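Local coordinates for thioesterase domain-containing protein (Pseudomonas aeruginosa, PDB 1ZKI) that probably hydrolyses acyl-CoA thioesters as a hotdog-fold thioesterase, assembled here from two copies of the chain, at residues P37-A40 / H41-N44; M58-T61 / M62-C66; L101-R105 / R106-V110. All blocks are in the same frame, centred on the assembly; numbering follows the deposited sequence. Where two conformers were deposited one is given.

Contact 1 of 3, residues P37-A40 / H41-N44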
loop_
_atom_site.group_PDB
_atom_site.type_symbol
_atom_site.label_atom_id
_atom_site.label_comp_id
_atom_site.label_asym_id
_atom_site.label_seq_id
_atom_site.Cartn_x
_atom_site.Cartn_y
_atom_site.Cartn_z
ATOM N N PRO A 37 7.057 7.888 -20.227
ATOM C CA PRO A 37 6.571 9.086 -20.914
ATOM C C PRO A 37 5.217 8.830 -21.568
ATOM O O PRO A 37 4.975 7.722 -22.095
ATOM C CB PRO A 37 7.645 9.344 -21.981
ATOM C CG PRO A 37 8.253 8.002 -22.255
ATOM C CD PRO A 37 8.154 7.216 -20.954
HETATM N N MSE A 38 4.330 9.832 -21.527
HETATM C CA MSE A 38 3.052 9.738 -22.248
HETATM C C MSE A 38 3.315 9.540 -23.743
HETATM O O MSE A 38 4.303 10.048 -24.301
HETATM C CB MSE A 38 2.192 11.004 -22.047
HETATM C CG MSE A 38 0.792 10.927 -22.700
HETATM SE SE MSE A 38 -0.247 9.553 -21.828
HETATM C CE MSE A 38 -1.934 9.786 -22.684
ATOM N N ALA A 39 2.432 8.783 -24.387
ATOM C CA ALA A 39 2.462 8.627 -25.827
ATOM C C ALA A 39 1.035 8.374 -26.293
ATOM O O ALA A 39 0.190 7.980 -25.497
ATOM C CB ALA A 39 3.361 7.469 -26.230
ATOM N N ALA A 40 0.795 8.576 -27.586
ATOM C CA ALA A 40 -0.546 8.454 -28.152
ATOM C C ALA A 40 -1.164 7.094 -27.796
ATOM O O ALA A 40 -2.345 7.018 -27.432
ATOM C CB ALA A 40 -0.510 8.651 -29.677
ATOM N N HIS A 41 -0.369 6.027 -27.900
ATOM C CA HIS A 41 -0.890 4.675 -27.714
ATOM C C HIS A 41 -1.140 4.291 -26.253
ATOM O O HIS A 41 -1.552 3.156 -25.978
ATOM C CB HIS A 41 -0.001 3.625 -28.400
ATOM C CG HIS A 41 1.462 3.791 -28.119
ATOM N ND1 HIS A 41 2.267 4.632 -28.855
ATOM C CD2 HIS A 41 2.265 3.222 -27.186
ATOM C CE1 HIS A 41 3.502 4.582 -28.384
ATOM N NE2 HIS A 41 3.533 3.720 -27.379
ATOM N N LEU A 42 -0.905 5.218 -25.323
ATOM C CA LEU A 42 -1.238 5.009 -23.909
ATOM C C LEU A 42 -2.585 5.625 -23.522
ATOM O O LEU A 42 -3.037 5.453 -22.388
ATOM C CB LEU A 42 -0.120 5.544 -22.988
ATOM C CG LEU A 42 1.297 4.980 -23.192
ATOM C CD1 LEU A 42 2.247 5.511 -22.115
ATOM C CD2 LEU A 42 1.302 3.446 -23.214
ATOM N N ARG A 43 -3.235 6.326 -24.458
ATOM C CA ARG A 43 -4.460 7.044 -24.104
ATOM C C ARG A 43 -5.662 6.103 -23.955
ATOM O O ARG A 43 -5.834 5.132 -24.714
ATOM C CB ARG A 43 -4.739 8.223 -25.056
ATOM C CG ARG A 43 -3.558 9.202 -25.160
ATOM C CD ARG A 43 -3.959 10.657 -25.435
ATOM N NE ARG A 43 -2.795 11.557 -25.496
ATOM C CZ ARG A 43 -2.462 12.458 -24.566
ATOM N NH1 ARG A 43 -1.386 13.222 -24.733
ATOM N NH2 ARG A 43 -3.195 12.609 -23.469
ATOM N N ASN A 44 -6.472 6.380 -22.936
ATOM C CA ASN A 44 -7.747 5.684 -22.790
ATOM C C ASN A 44 -8.827 6.491 -23.537
ATOM O O ASN A 44 -8.503 7.421 -24.278
ATOM C CB ASN A 44 -8.101 5.423 -21.311
ATOM C CG ASN A 44 -8.365 6.697 -20.520
ATOM O OD1 ASN A 44 -8.444 7.799 -21.065
ATOM N ND2 ASN A 44 -8.486 6.539 -19.197
#
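Ala39 O accepts from Leu42 N at the start of a short 3-10 turn, residues 40 to 42, in the loop that leads from strand 31-37 toward helix 51-70 of this hotdog-fold protein, a compact example of how a loop can hold its shape with i to i+3 bonds. Two backbone hydrogen bonds define the turn. Leu42 N donates to Ala39 O at 3.0 Å, and Arg43 N to Ala40 O at 3.2 Å. In both, the donor stands well above the plane of the carbonyl, about 50° out of it.

Side-chain packing surrounds this frame. With CG anti to the carbonyl carbon (chi1 -57°), Leu42 turns its branch back over the chain, where CD1 comes 3.5 Å from Pro37 O. The side chains of Met38, a selenomethionine, and Leu42 slide past each other in opposite directions, SE lying 4.2 Å from Leu42 CB. In the conformer described, Arg43 NH2 hydrogen-bonds to Gly47 O and Ala90 O, while Leu42 and Met38 make further backbone bonds to His50 and Gly92.

An aromatic contact completes the set. The His41 side chain doubles back because CG sits between its own backbone N and carbonyl carbon (chi1 47°), bringing the imidazole beneath the methyl of Ala39. This CH-pi contact is displaced toward the rim of the ring, with Ala39 CB closest to His41 CE1 at 3.6 Å.

Contact 2 of 3, residues M58-T61 / M62-C66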
loop_
_atom_site.group_PDB
_atom_site.type_symbol
_atom_site.label_atom_id
_atom_site.label_comp_id
_atom_site.label_asym_id
_atom_site.label_seq_id
_atom_site.Cartn_x
_atom_site.Cartn_y
_atom_site.Cartn_z
HETATM N N MSE A 58 3.753 -0.043 -12.749
HETATM C CA MSE A 58 3.912 -0.467 -11.368
HETATM C C MSE A 58 4.436 -1.907 -11.247
HETATM O O MSE A 58 5.375 -2.164 -10.506
HETATM C CB MSE A 58 2.596 -0.317 -10.595
HETATM C CG MSE A 58 2.759 -0.669 -9.130
HETATM SE SE MSE A 58 1.132 -0.210 -8.203
HETATM C CE MSE A 58 1.279 1.730 -8.412
ATOM N N ASP A 59 3.833 -2.832 -11.987
ATOM C CA ASP A 59 4.243 -4.245 -11.917
ATOM C C ASP A 59 5.729 -4.406 -12.294
ATOM O O ASP A 59 6.495 -5.130 -11.626
ATOM C CB ASP A 59 3.346 -5.095 -12.822
ATOM C CG ASP A 59 3.741 -6.560 -12.808
ATOM O OD1 ASP A 59 3.672 -7.203 -11.738
ATOM O OD2 ASP A 59 4.181 -7.049 -13.854
ATOM N N VAL A 60 6.152 -3.718 -13.353
ATOM C CA VAL A 60 7.546 -3.788 -13.778
ATOM C C VAL A 60 8.500 -3.227 -12.722
ATOM O O VAL A 60 9.528 -3.838 -12.431
ATOM C CB VAL A 60 7.748 -3.132 -15.153
ATOM C CG1 VAL A 60 9.234 -2.940 -15.467
ATOM C CG2 VAL A 60 7.049 -4.007 -16.254
ATOM N N THR A 61 8.162 -2.065 -12.170
ATOM C CA THR A 61 8.990 -1.445 -11.128
ATOM C C THR A 61 9.089 -2.346 -9.887
ATOM O O THR A 61 10.159 -2.509 -9.314
ATOM C CB THR A 61 8.446 -0.054 -10.720
ATOM O OG1 THR A 61 8.181 0.711 -11.904
ATOM C CG2 THR A 61 9.494 0.693 -9.881
HETATM N N MSE A 62 7.958 -2.919 -9.474
HETATM C CA MSE A 62 7.952 -3.862 -8.352
HETATM C C MSE A 62 8.833 -5.084 -8.630
HETATM O O MSE A 62 9.570 -5.506 -7.759
HETATM C CB MSE A 62 6.525 -4.288 -8.018
HETATM C CG MSE A 62 5.693 -3.192 -7.396
HETATM SE SE MSE A 62 3.870 -3.987 -7.175
HETATM C CE MSE A 62 3.192 -2.731 -5.853
ATOM N N GLY A 63 8.775 -5.633 -9.847
ATOM C CA GLY A 63 9.634 -6.767 -10.213
ATOM C C GLY A 63 11.118 -6.434 -10.098
ATOM O O GLY A 63 11.918 -7.250 -9.621
ATOM N N LEU A 64 11.478 -5.233 -10.547
ATOM C CA LEU A 64 12.857 -4.758 -10.495
ATOM C C LEU A 64 13.317 -4.521 -9.055
ATOM O O LEU A 64 14.457 -4.816 -8.702
ATOM C CB LEU A 64 12.998 -3.495 -11.348
ATOM C CG LEU A 64 13.004 -3.719 -12.872
ATOM C CD1 LEU A 64 13.113 -2.354 -13.586
ATOM C CD2 LEU A 64 14.144 -4.652 -13.294
ATOM N N ALA A 65 12.422 -3.992 -8.214
ATOM C CA ALA A 65 12.715 -3.857 -6.786
ATOM C C ALA A 65 12.981 -5.229 -6.170
ATOM O O ALA A 65 13.935 -5.389 -5.420
ATOM C CB ALA A 65 11.568 -3.143 -6.049
ATOM N N CYS A 66 12.164 -6.225 -6.522
ATOM C CA CYS A 66 12.394 -7.593 -6.041
ATOM C C CYS A 66 13.743 -8.115 -6.495
ATOM O O CYS A 66 14.496 -8.650 -5.697
ATOM C CB CYS A 66 11.287 -8.518 -6.501
ATOM S SG CYS A 66 9.813 -8.186 -5.574
#
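Met58 and Met62, both selenomethionines, lie side by side and point the same way from successive turns of helix 51-70, the central helix that the hotdog sheet wraps. Their different torsions bring the chains alongside: CG of Met58 is anti to its backbone N (chi1 -176°), whereas Met62 has CG beside the backbone N and runs extended beyond it. The terminal methyl CE of Met62 therefore reaches the flank of its neighbour, 3.9 Å from Met58 CG and 4.0 Å from Met58 SE. Met58 packs on Ala112, Val114 and Ile83, Met62 on Cys81, Ala98 and Val110, so the pair spans several strands.

On another side of the helix, Val60 and Leu64 meet more loosely, with Val60 CG1 at 4.4 Å from Leu64 CD1; Leu64 continues onto Ala32 and Val34. Asp59 turns away from the following turn and hydrogen-bonds through OD1 to Thr78 OG1, while Thr61 keeps its hydroxyl within the helix, bonded to Leu57 O.

Beneath these side chains run regular i to i+4 bonds, among them Met62 N to Met58 O at 2.9 Å, nearly straight at 169°, and Ala65 N to Thr61 O. With main-chain groups paired inside the helix and the Thr61 hydroxyl turned onto its own backbone, the side facing the sheet presents mainly apolar atoms, the methionines here carrying selenium in place of sulfur, consistent with a core held together by dispersion and the burial of apolar surface.

Contact 3 of 3, residues L101-R105 / R106-V110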
loop_
_atom_site.group_PDB
_atom_site.type_symbol
_atom_site.label_atom_id
_atom_site.label_comp_id
_atom_site.label_asym_id
_atom_site.label_seq_id
_atom_site.Cartn_x
_atom_site.Cartn_y
_atom_site.Cartn_z
ATOM N N LEU A 101 9.038 -4.293 1.060
ATOM C CA LEU A 101 8.710 -4.108 2.488
ATOM C C LEU A 101 9.098 -5.328 3.309
ATOM O O LEU A 101 9.347 -5.227 4.518
ATOM C CB LEU A 101 7.209 -3.888 2.662
ATOM C CG LEU A 101 6.659 -2.624 1.997
ATOM C CD1 LEU A 101 5.158 -2.479 2.200
ATOM C CD2 LEU A 101 7.384 -1.400 2.495
ATOM N N HIS A 102 9.098 -6.489 2.664
ATOM C CA HIS A 102 9.541 -7.719 3.302
ATOM C C HIS A 102 10.049 -8.701 2.264
ATOM O O HIS A 102 9.427 -8.905 1.227
ATOM C CB HIS A 102 8.420 -8.355 4.118
ATOM C CG HIS A 102 8.874 -9.498 4.969
ATOM N ND1 HIS A 102 9.493 -9.321 6.189
ATOM C CD2 HIS A 102 8.800 -10.836 4.775
ATOM C CE1 HIS A 102 9.778 -10.501 6.711
ATOM N NE2 HIS A 102 9.372 -11.437 5.872
ATOM N N ALA A 103 11.198 -9.295 2.549
ATOM C CA ALA A 103 11.760 -10.327 1.680
ATOM C C ALA A 103 11.904 -11.604 2.489
ATOM O O ALA A 103 12.847 -11.745 3.266
ATOM C CB ALA A 103 13.091 -9.883 1.105
ATOM N N GLY A 104 10.936 -12.507 2.348
ATOM C CA GLY A 104 10.971 -13.794 3.030
ATOM C C GLY A 104 11.592 -14.846 2.129
ATOM O O GLY A 104 11.913 -14.559 0.973
ATOM N N ARG A 105 11.754 -16.066 2.644
ATOM C CA ARG A 105 12.318 -17.152 1.835
ATOM C C ARG A 105 11.385 -17.553 0.685
ATOM O O ARG A 105 11.849 -17.983 -0.371
ATOM C CB ARG A 105 12.741 -18.368 2.697
ATOM C CG ARG A 105 11.604 -19.115 3.409
ATOM C CD ARG A 105 12.102 -19.966 4.597
ATOM N NE ARG A 105 12.817 -21.190 4.215
ATOM C CZ ARG A 105 12.989 -22.246 5.021
ATOM N NH1 ARG A 105 13.662 -23.317 4.596
ATOM N NH2 ARG A 105 12.482 -22.246 6.252
ATOM N N ARG A 106 10.081 -17.365 0.875
ATOM C CA ARG A 106 9.104 -17.812 -0.120
ATOM C C ARG A 106 8.299 -16.694 -0.778
ATOM O O ARG A 106 7.806 -16.857 -1.900
ATOM C CB ARG A 106 8.165 -18.840 0.500
ATOM C CG ARG A 106 8.838 -20.168 0.778
ATOM C CD ARG A 106 7.886 -21.120 1.448
ATOM N NE ARG A 106 6.559 -21.076 0.832
ATOM C CZ ARG A 106 5.502 -21.738 1.294
ATOM N NH1 ARG A 106 5.614 -22.508 2.375
ATOM N NH2 ARG A 106 4.335 -21.636 0.671
ATOM N N SER A 107 8.173 -15.562 -0.096
ATOM C CA SER A 107 7.433 -14.446 -0.670
ATOM C C SER A 107 8.046 -13.102 -0.339
ATOM O O SER A 107 8.782 -12.961 0.645
ATOM C CB SER A 107 5.964 -14.488 -0.230
ATOM O OG SER A 107 5.862 -14.345 1.173
ATOM N N LEU A 108 7.739 -12.125 -1.183
ATOM C CA LEU A 108 8.135 -10.751 -0.958
ATOM C C LEU A 108 6.893 -9.875 -1.025
ATOM O O LEU A 108 5.996 -10.120 -1.826
ATOM C CB LEU A 108 9.158 -10.270 -1.993
ATOM C CG LEU A 108 10.452 -11.048 -2.245
ATOM C CD1 LEU A 108 10.271 -11.994 -3.433
ATOM C CD2 LEU A 108 11.596 -10.088 -2.502
ATOM N N VAL A 109 6.841 -8.865 -0.164
ATOM C CA VAL A 109 5.797 -7.856 -0.225
ATOM C C VAL A 109 6.433 -6.550 -0.682
ATOM O O VAL A 109 7.504 -6.145 -0.175
ATOM C CB VAL A 109 5.127 -7.655 1.135
ATOM C CG1 VAL A 109 3.964 -6.658 1.027
ATOM C CG2 VAL A 109 4.640 -9.001 1.685
ATOM N N VAL A 110 5.765 -5.886 -1.620
ATOM C CA VAL A 110 6.318 -4.683 -2.248
ATOM C C VAL A 110 5.237 -3.619 -2.347
ATOM O O VAL A 110 4.062 -3.959 -2.559
ATOM C CB VAL A 110 6.847 -4.978 -3.694
ATOM C CG1 VAL A 110 7.630 -3.783 -4.256
ATOM C CG2 VAL A 110 7.711 -6.221 -3.719
#
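Val109 O receives two N-H groups, from Leu101 at 2.7 Å and from His102 at 3.3 Å, the mark of a classic beta bulge in the hairpin of strands 93-103 and 107-116. Both donors are tilted about 20° from the carbonyl plane, and the extra residue coincides with the corner that the chain turns at Leu101. Val109 N returns a bond to His102 O at 2.9 Å, this time in the carbonyl plane, making these two residues an antiparallel hydrogen-bonded pair. Nearer the turn, Gly104 N reaches Ser107 O at 2.8 Å.

The side chains divide between the two faces of the sheet. His102 and Val109 share one, where Val109 packs on Asn84 of the second subunit and His102, in the conformer described, on its Ile86, so this face of the hairpin takes part in the dimer contact. Ala103 and Leu108, a non-hydrogen-bonded pair, share the other, which faces helix 51-70 through Ser69 and Cys66. Leu108 has CG beside its backbone N (chi1 -54°), and the branch leans across the hairpin until CD2 lies 3.9 Å from Ala103 CB.

The three contacts follow one another along the chain and sample the parts of a hotdog fold: a connecting loop, the central helix and a hairpin of the surrounding antiparallel sheet. Contact 1 is at the surface, its centre about 21 Å from that of contact 2 and about 32 Å from that of contact 3; contacts 1 and 3 lie on opposite sides of the chain's centre. Contacts 2 and 3 have centres about 13 Å apart and touch, Cys66 SG packing 3.4 Å from Val110 CG2. Helix and sheet thus share one core, while the hairpin's other face packs against the second subunit, and the loop of contact 1 leads into the helix's start.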